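Local coordinates for decapping and exoribonuclease protein 1 (Kluyveromyces lactis, PDB 4GPS) that removes NAD and m7G caps from RNA 5' ends and degrades RNA as a metal-dependent 5'-3' exoribonuclease, at residues Thr176-Leu181 against His379-Leu384; Thr203-Pro206 against Ile210-Ser213; Asp271-Leu276 against Val383-Leu388. One frame throughout, in Å; residues are numbered along the deposited sequence.

How the contacts relate
Contacts 1 and 3 lie close together, their centres about 4 Å apart, because both set a strand against the same helix 370-393 and share Val383 and Leu384 on it. Their strands, 176-181 and 273-285, run parallel as neighbours in a sheet. Contact 2 adjoins them; its centre lies about 10 Å from that of contact 1 and about 11 Å from that of contact 3. Along the chain, contact 2 is nested inside the loop closed by contact 1 and closes before contact 3 opens. Contacts 1 and 3 thus join residues far apart in sequence, whereas contact 2 is a local hairpin that supplies strand 210-213, the neighbour of 176-181, all away from the metal and substrate sites.

Contact 1 (Thr176-Leu181 against His379-Leu384); sequences TTFVSL and HIFQVL
Helix 370-393 packs over strand 176-181 of the nuclease fold through a T-shaped (edge-to-face) pair of phenylalanines. Phe381 points the CD1-CE1 edge of its ring at the face of Phe178, with the two planes at 88° and the centroids 5.1 Å apart. Phe381 CD1 sits over the centre of the Phe178 ring and comes 3.9 Å from Phe178 CE1. This brings the slightly positive hydrogens of one ring to the electron-rich face of the other, a contact that suits two aromatic side chains in a buried layer. Phe178 reaches the helix because its CG stands anti to the carbonyl carbon (chi1 -73°), carrying the ring off the strand to the helix backbone, where Phe178 CZ lies 3.8 Å from Phe381 O. One turn further along, Leu384 adds an aliphatic contact, its CB 4.3 Å from Phe178 CZ and oblique to the ring. Without a polar group on any of the three side chains, burial costs no hydrogen bond. Around the pair, Ile185 and Ile188 of helix 182-190 touch Phe381, while Leu275 and Ile210 touch Phe178, so the ring stands on the sheet, flanked by side chains of both neighbouring strands, below the helix. Were Phe178 an alanine, the edge of Phe381 would probably lose the face it points at and a gap would open between helix and strand. The arrangement is helix-on-sheet packing, in which aromatic residues of the two layers meet edge to face within the hydrophobic core of an alpha/beta nuclease fold.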
loop_
_atom_site.group_PDB
_atom_site.type_symbol
_atom_site.label_atom_id
_atom_site.label_comp_id
_atom_site.label_asym_id
_atom_site.label_seq_id
_atom_site.Cartn_x
_atom_site.Cartn_y
_atom_site.Cartn_z
ATOM N N THR A 176 2.273 18.746 9.889
ATOM C CA THR A 176 3.513 18.090 9.449
ATOM C C THR A 176 3.032 17.088 8.377
ATOM O O THR A 176 2.060 16.353 8.592
ATOM C CB THR A 176 4.183 17.291 10.591
ATOM O OG1 THR A 176 4.629 18.189 11.617
ATOM C CG2 THR A 176 5.384 16.501 10.069
ATOM N N THR A 177 3.660 17.079 7.209
ATOM C CA THR A 177 3.255 16.135 6.173
ATOM C C THR A 177 4.333 15.069 6.038
ATOM O O THR A 177 5.501 15.422 5.967
ATOM C CB THR A 177 3.107 16.828 4.784
ATOM O OG1 THR A 177 2.131 17.873 4.860
ATOM C CG2 THR A 177 2.640 15.818 3.741
ATOM N N PHE A 178 3.977 13.782 6.072
ATOM C CA PHE A 178 4.991 12.736 5.822
ATOM C C PHE A 178 4.853 12.473 4.330
ATOM O O PHE A 178 3.722 12.331 3.827
ATOM C CB PHE A 178 4.724 11.425 6.568
ATOM C CG PHE A 178 4.993 11.493 8.042
ATOM C CD1 PHE A 178 4.075 12.101 8.907
ATOM C CD2 PHE A 178 6.140 10.921 8.575
ATOM C CE1 PHE A 178 4.285 12.135 10.277
ATOM C CE2 PHE A 178 6.359 10.949 9.943
ATOM C CZ PHE A 178 5.429 11.557 10.803
ATOM N N VAL A 179 5.990 12.436 3.635
ATOM C CA VAL A 179 6.070 12.222 2.181
ATOM C C VAL A 179 6.659 10.831 1.938
ATOM O O VAL A 179 7.758 10.546 2.374
ATOM C CB VAL A 179 6.986 13.299 1.567
ATOM C CG1 VAL A 179 7.028 13.193 0.039
ATOM C CG2 VAL A 179 6.482 14.676 2.015
ATOM N N SER A 180 5.966 9.964 1.214
ATOM C CA SER A 180 6.499 8.620 1.083
ATOM C C SER A 180 5.888 7.746 -0.015
ATOM O O SER A 180 4.801 8.038 -0.504
ATOM C CB SER A 180 6.301 7.941 2.456
ATOM O OG SER A 180 6.605 6.566 2.434
ATOM N N LEU A 181 6.593 6.681 -0.418
ATOM C CA LEU A 181 6.003 5.733 -1.359
ATOM C C LEU A 181 4.999 4.954 -0.483
ATOM O O LEU A 181 5.229 4.772 0.726
ATOM C CB LEU A 181 7.043 4.770 -1.888
ATOM C CG LEU A 181 8.181 5.487 -2.595
ATOM C CD1 LEU A 181 9.341 4.502 -2.818
ATOM C CD2 LEU A 181 7.647 6.112 -3.897
ATOM N N HIS A 379 -1.515 5.955 16.190
ATOM C CA HIS A 379 -0.509 6.029 17.252
ATOM C C HIS A 379 0.937 6.307 16.844
ATOM O O HIS A 379 1.449 7.371 17.202
ATOM C CB HIS A 379 -0.522 4.763 18.131
ATOM C CG HIS A 379 0.415 4.838 19.303
ATOM N ND1 HIS A 379 0.114 5.529 20.457
ATOM C CD2 HIS A 379 1.661 4.338 19.485
ATOM C CE1 HIS A 379 1.132 5.450 21.299
ATOM N NE2 HIS A 379 2.082 4.732 20.735
ATOM N N ILE A 380 1.602 5.389 16.124
ATOM C CA ILE A 380 3.020 5.615 15.775
ATOM C C ILE A 380 3.231 6.807 14.924
ATOM O O ILE A 380 4.301 7.392 14.997
ATOM C CB ILE A 380 3.770 4.470 14.990
ATOM C CG1 ILE A 380 2.772 3.509 14.410
ATOM C CG2 ILE A 380 4.918 3.878 15.822
ATOM C CD1 ILE A 380 2.302 4.004 13.119
ATOM N N PHE A 381 2.267 7.178 14.083
ATOM C CA PHE A 381 2.560 8.369 13.314
ATOM C C PHE A 381 2.659 9.613 14.188
ATOM O O PHE A 381 3.494 10.466 13.938
ATOM C CB PHE A 381 1.603 8.532 12.136
ATOM C CG PHE A 381 2.081 7.830 10.907
ATOM C CD1 PHE A 381 3.018 8.425 10.080
ATOM C CD2 PHE A 381 1.634 6.543 10.601
ATOM C CE1 PHE A 381 3.501 7.750 8.953
ATOM C CE2 PHE A 381 2.104 5.871 9.499
ATOM C CZ PHE A 381 3.042 6.469 8.664
ATOM N N GLN A 382 1.860 9.679 15.247
ATOM C CA GLN A 382 1.907 10.814 16.152
ATOM C C GLN A 382 3.204 10.691 16.946
ATOM O O GLN A 382 3.925 11.666 17.151
ATOM C CB GLN A 382 0.695 10.800 17.094
ATOM C CG GLN A 382 0.580 12.021 18.014
ATOM C CD GLN A 382 0.477 13.334 17.242
ATOM O OE1 GLN A 382 -0.010 13.359 16.118
ATOM N NE2 GLN A 382 0.936 14.428 17.851
ATOM N N VAL A 383 3.524 9.481 17.377
ATOM C CA VAL A 383 4.760 9.282 18.117
ATOM C C VAL A 383 5.969 9.665 17.222
ATOM O O VAL A 383 6.848 10.435 17.646
ATOM C CB VAL A 383 4.835 7.816 18.624
ATOM C CG1 VAL A 383 6.214 7.506 19.172
ATOM C CG2 VAL A 383 3.758 7.592 19.699
ATOM N N LEU A 384 5.994 9.165 15.984
ATOM C CA LEU A 384 7.081 9.472 15.046
ATOM C C LEU A 384 7.220 10.974 14.741
ATOM O O LEU A 384 8.335 11.502 14.674
ATOM C CB LEU A 384 6.889 8.724 13.723
ATOM C CG LEU A 384 7.128 7.223 13.750
ATOM C CD1 LEU A 384 6.568 6.579 12.508
ATOM C CD2 LEU A 384 8.620 6.948 13.876
#

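Contact 2 (Thr203-Pro206 against Ile210-Ser213); sequences TVQP and ILIS
Thr203 and Leu211 face each other as an antiparallel hydrogen-bonded pair in the beta hairpin formed by strands 198-204 and 210-213. Thr203 N gives its hydrogen to Leu211 O at 2.8 Å, nearly straight at 172° and in the carbonyl plane. The return bond runs from Leu211 N to Thr203 O at 2.9 Å, its donor tilted slightly from the plane of that carbonyl. Next along, Val204 and Ile210 form a non-hydrogen-bonded pair, where a CA-H...O contact runs from Ile210 CA to Thr203 O, 3.3 Å apart. On their face of the sheet Val204 CG2 meets Ile210 CG1 at 4.2 Å; beta-branched side chains suit these extended positions and give this face an apolar surface for helix 370-393. Leu388, Leu389 and Ser392 of that helix cover Val204, and Met202 and Phe178 touch Ile210.

The other face carries Thr203 and Leu211. The side chain of Leu211 packs against Leu160 and Lys161 of helix 156-167. The Gln205 chain, extended beyond CG, passes obliquely over Leu211 where the strand gives way to the turn, and it also touches Tyr164 of that helix. Further out, Ile210 and Ile212 hydrogen-bond through their backbones to strand 176-181, so the second strand of the hairpin is held on both edges. Thr203 OG1 also pairs with Thr399 OG1, which joins the hairpin to strand 399-404. The hydroxyls of a threonine and a serine give a water two polar partners here beside a strand carbonyl: it donates to Leu211 O at 2.9 Å and also hydrogen-bonds, each at 2.8 Å, to Thr203 OG1 and Ser213 OG.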
loop_
_atom_site.group_PDB
_atom_site.type_symbol
_atom_site.label_atom_id
_atom_site.label_comp_id
_atom_site.label_asym_id
_atom_site.label_seq_id
_atom_site.Cartn_x
_atom_site.Cartn_y
_atom_site.Cartn_z
ATOM N N THR A 203 13.704 11.529 6.999
ATOM C CA THR A 203 14.407 12.792 6.960
ATOM C C THR A 203 13.528 13.991 7.281
ATOM O O THR A 203 12.522 14.221 6.614
ATOM C CB THR A 203 15.053 13.031 5.550
ATOM O OG1 THR A 203 16.002 11.989 5.265
ATOM C CG2 THR A 203 15.761 14.391 5.513
ATOM N N VAL A 204 13.908 14.760 8.301
ATOM C CA VAL A 204 13.163 15.967 8.639
ATOM C C VAL A 204 13.744 17.045 7.744
ATOM O O VAL A 204 14.869 17.514 7.973
ATOM C CB VAL A 204 13.370 16.404 10.106
ATOM C CG1 VAL A 204 12.721 17.767 10.338
ATOM C CG2 VAL A 204 12.776 15.372 11.051
ATOM N N GLN A 205 12.984 17.435 6.723
ATOM C CA GLN A 205 13.464 18.451 5.788
ATOM C C GLN A 205 13.467 19.843 6.434
ATOM O O GLN A 205 12.849 20.068 7.472
ATOM C CB GLN A 205 12.594 18.463 4.522
ATOM C CG GLN A 205 12.291 17.072 3.978
ATOM C CD GLN A 205 11.393 17.093 2.747
ATOM O OE1 GLN A 205 10.461 17.918 2.647
ATOM N NE2 GLN A 205 11.658 16.176 1.802
ATOM N N PRO A 206 14.174 20.797 5.822
ATOM C CA PRO A 206 14.195 22.143 6.405
ATOM C C PRO A 206 12.825 22.794 6.499
ATOM O O PRO A 206 12.628 23.684 7.333
ATOM C CB PRO A 206 15.173 22.912 5.515
ATOM C CG PRO A 206 15.305 22.064 4.269
ATOM C CD PRO A 206 15.195 20.646 4.771
ATOM N N ILE A 210 8.344 15.619 6.630
ATOM C CA ILE A 210 9.206 14.447 6.734
ATOM C C ILE A 210 9.168 13.501 5.531
ATOM O O ILE A 210 8.107 13.045 5.097
ATOM C CB ILE A 210 8.843 13.651 8.010
ATOM C CG1 ILE A 210 9.022 14.544 9.242
ATOM C CG2 ILE A 210 9.717 12.412 8.126
ATOM C CD1 ILE A 210 8.378 14.033 10.503
ATOM N N LEU A 211 10.350 13.188 5.013
ATOM C CA LEU A 211 10.467 12.292 3.879
ATOM C C LEU A 211 10.857 10.915 4.363
ATOM O O LEU A 211 11.850 10.770 5.055
ATOM C CB LEU A 211 11.544 12.801 2.920
ATOM C CG LEU A 211 11.842 11.907 1.718
ATOM C CD1 LEU A 211 10.596 11.741 0.877
ATOM C CD2 LEU A 211 12.952 12.537 0.883
ATOM N N ILE A 212 10.075 9.905 4.006
ATOM C CA ILE A 212 10.377 8.523 4.389
ATOM C C ILE A 212 11.064 7.833 3.211
ATOM O O ILE A 212 10.679 8.056 2.058
ATOM C CB ILE A 212 9.088 7.728 4.706
ATOM C CG1 ILE A 212 8.320 8.408 5.834
ATOM C CG2 ILE A 212 9.436 6.289 5.082
ATOM C CD1 ILE A 212 7.104 7.649 6.303
ATOM N N SER A 213 12.075 7.015 3.501
ATOM C CA SER A 213 12.797 6.246 2.474
ATOM C C SER A 213 13.494 5.028 3.116
ATOM O O SER A 213 13.320 4.785 4.298
ATOM C CB SER A 213 13.816 7.127 1.741
ATOM O OG SER A 213 14.780 7.665 2.633
HETATM O O HOH W 1 14.526 9.755 4.454
#

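Contact 3 (Asp271-Leu276 against Val383-Leu388); sequences DEIDLL and VLKQNL
Glu272 and Lys385 meet in a salt bridge, with Lys385 NZ donating to Glu272 OE1 at 2.7 Å. The oxygen receives it on its anti lone pair, the one turned away from the other carboxylate oxygen, and the glutamate chain meets the lysine nearly at right angles. Lys385 leaves the helix with CG anti to the backbone N (chi1 -169°) and then bends at chi2 and chi3, which brings its ammonium group round to the carboxylate, with Lys385 NZ also within 3.6 Å of Glu272 CB. Glu272 OE1 is gripped a second time, by Gln382 NE2 from one turn earlier in the helix. These two donors both hold OE1, just ahead of the strand, and would probably stabilise the negative charge, although Glu272 itself lies at the exposed margin.

The contact is part of the helix-on-sheet packing of this PD-(D/E)XK nuclease fold, helix 370-393 lying over the beginning of strand 273-285. Glu272 and Asp274 hydrogen-bond through their backbones to Thr176 on the neighbouring strand 176-181.

The apolar contacts belong to Ile273 and the methylene part of Lys385, which run antiparallel alongside one another. Ile273 CG1 lies 3.9 Å from Lys385 CE, and Ile273 CD1 is equally near Lys385 CB. A lysine suits this place because its aliphatic length can be buried against isoleucine, and against Thr176 as well, while its charged end reaches the glutamate. Isoleucine in turn presents CG1 and CD1 to the lysine chain, and also touches Phe178. Because the lysine chain is bent, its far end comes back to the same branch, with Ile273 CD1 4.2 Å from Lys385 CE.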
loop_
_atom_site.group_PDB
_atom_site.type_symbol
_atom_site.label_atom_id
_atom_site.label_comp_id
_atom_site.label_asym_id
_atom_site.label_seq_id
_atom_site.Cartn_x
_atom_site.Cartn_y
_atom_site.Cartn_z
ATOM N N ASP A 271 -5.025 16.059 13.140
ATOM C CA ASP A 271 -5.229 17.477 13.164
ATOM C C ASP A 271 -3.827 18.073 13.061
ATOM O O ASP A 271 -3.673 19.270 12.882
ATOM C CB ASP A 271 -5.900 17.878 14.469
ATOM C CG ASP A 271 -7.413 17.889 14.356
ATOM O OD1 ASP A 271 -8.083 17.939 15.412
ATOM O OD2 ASP A 271 -7.931 17.864 13.209
ATOM N N GLU A 272 -2.801 17.225 13.162
ATOM C CA GLU A 272 -1.424 17.715 13.082
ATOM C C GLU A 272 -0.619 17.073 11.941
ATOM O O GLU A 272 0.456 17.562 11.569
ATOM C CB GLU A 272 -0.696 17.432 14.399
ATOM C CG GLU A 272 -1.241 18.143 15.627
ATOM C CD GLU A 272 -0.664 17.585 16.921
ATOM O OE1 GLU A 272 0.532 17.220 16.953
ATOM O OE2 GLU A 272 -1.408 17.515 17.924
ATOM N N ILE A 273 -1.172 16.011 11.361
ATOM C CA ILE A 273 -0.469 15.235 10.355
ATOM C C ILE A 273 -1.193 14.940 9.025
ATOM O O ILE A 273 -2.329 14.503 9.041
ATOM C CB ILE A 273 -0.086 13.864 11.001
ATOM C CG1 ILE A 273 0.858 14.090 12.174
ATOM C CG2 ILE A 273 0.490 12.903 9.956
ATOM C CD1 ILE A 273 1.009 12.820 13.054
ATOM N N ASP A 274 -0.520 15.171 7.891
ATOM C CA ASP A 274 -1.061 14.845 6.565
ATOM C C ASP A 274 -0.071 13.864 5.956
ATOM O O ASP A 274 1.067 13.786 6.404
ATOM C CB ASP A 274 -1.133 16.055 5.600
ATOM C CG ASP A 274 -2.298 16.972 5.877
ATOM O OD1 ASP A 274 -3.271 16.520 6.503
ATOM O OD2 ASP A 274 -2.233 18.152 5.461
ATOM N N LEU A 275 -0.505 13.150 4.918
ATOM C CA LEU A 275 0.343 12.217 4.204
ATOM C C LEU A 275 0.306 12.529 2.703
ATOM O O LEU A 275 -0.767 12.769 2.148
ATOM C CB LEU A 275 -0.148 10.784 4.393
ATOM C CG LEU A 275 -0.015 10.040 5.709
ATOM C CD1 LEU A 275 -0.029 8.532 5.374
ATOM C CD2 LEU A 275 1.264 10.431 6.440
ATOM N N LEU A 276 1.465 12.547 2.045
ATOM C CA LEU A 276 1.517 12.770 0.595
ATOM C C LEU A 276 2.192 11.465 0.159
ATOM O O LEU A 276 3.365 11.253 0.416
ATOM C CB LEU A 276 2.386 13.972 0.245
ATOM C CG LEU A 276 2.517 14.195 -1.253
ATOM C CD1 LEU A 276 1.211 14.683 -1.842
ATOM C CD2 LEU A 276 3.583 15.232 -1.492
ATOM N N VAL A 383 3.524 9.481 17.377
ATOM C CA VAL A 383 4.760 9.282 18.117
ATOM C C VAL A 383 5.969 9.665 17.222
ATOM O O VAL A 383 6.848 10.435 17.646
ATOM C CB VAL A 383 4.835 7.816 18.624
ATOM C CG1 VAL A 383 6.214 7.506 19.172
ATOM C CG2 VAL A 383 3.758 7.592 19.699
ATOM N N LEU A 384 5.994 9.165 15.984
ATOM C CA LEU A 384 7.081 9.472 15.046
ATOM C C LEU A 384 7.220 10.974 14.741
ATOM O O LEU A 384 8.335 11.502 14.674
ATOM C CB LEU A 384 6.889 8.724 13.723
ATOM C CG LEU A 384 7.128 7.223 13.750
ATOM C CD1 LEU A 384 6.568 6.579 12.508
ATOM C CD2 LEU A 384 8.620 6.948 13.876
ATOM N N LYS A 385 6.094 11.661 14.565
ATOM C CA LYS A 385 6.140 13.081 14.257
ATOM C C LYS A 385 6.714 13.905 15.399
ATOM O O LYS A 385 7.650 14.678 15.205
ATOM C CB LYS A 385 4.752 13.588 13.905
ATOM C CG LYS A 385 4.790 14.982 13.336
ATOM C CD LYS A 385 4.516 16.025 14.376
ATOM C CE LYS A 385 3.041 16.096 14.678
ATOM N NZ LYS A 385 2.758 17.310 15.487
ATOM N N GLN A 386 6.149 13.735 16.591
ATOM C CA GLN A 386 6.603 14.459 17.776
ATOM C C GLN A 386 8.086 14.224 18.062
ATOM O O GLN A 386 8.841 15.169 18.321
ATOM C CB GLN A 386 5.766 14.053 19.009
ATOM C CG GLN A 386 4.383 14.723 19.065
ATOM C CD GLN A 386 4.470 16.253 19.006
ATOM O OE1 GLN A 386 4.790 16.906 20.005
ATOM N NE2 GLN A 386 4.209 16.828 17.822
ATOM N N ASN A 387 8.501 12.962 17.987
ATOM C CA ASN A 387 9.870 12.625 18.267
ATOM C C ASN A 387 10.885 12.970 17.173
ATOM O O ASN A 387 12.018 13.384 17.483
ATOM C CB ASN A 387 9.948 11.153 18.682
ATOM C CG ASN A 387 9.465 10.939 20.112
ATOM O OD1 ASN A 387 10.072 11.434 21.055
ATOM N ND2 ASN A 387 8.374 10.214 20.273
ATOM N N LEU A 388 10.522 12.835 15.901
ATOM C CA LEU A 388 11.520 13.207 14.901
ATOM C C LEU A 388 11.695 14.719 14.942
ATOM O O LEU A 388 12.805 15.213 14.736
ATOM C CB LEU A 388 11.138 12.745 13.489
ATOM C CG LEU A 388 11.260 11.231 13.348
ATOM C CD1 LEU A 388 10.517 10.752 12.152
ATOM C CD2 LEU A 388 12.706 10.864 13.253
#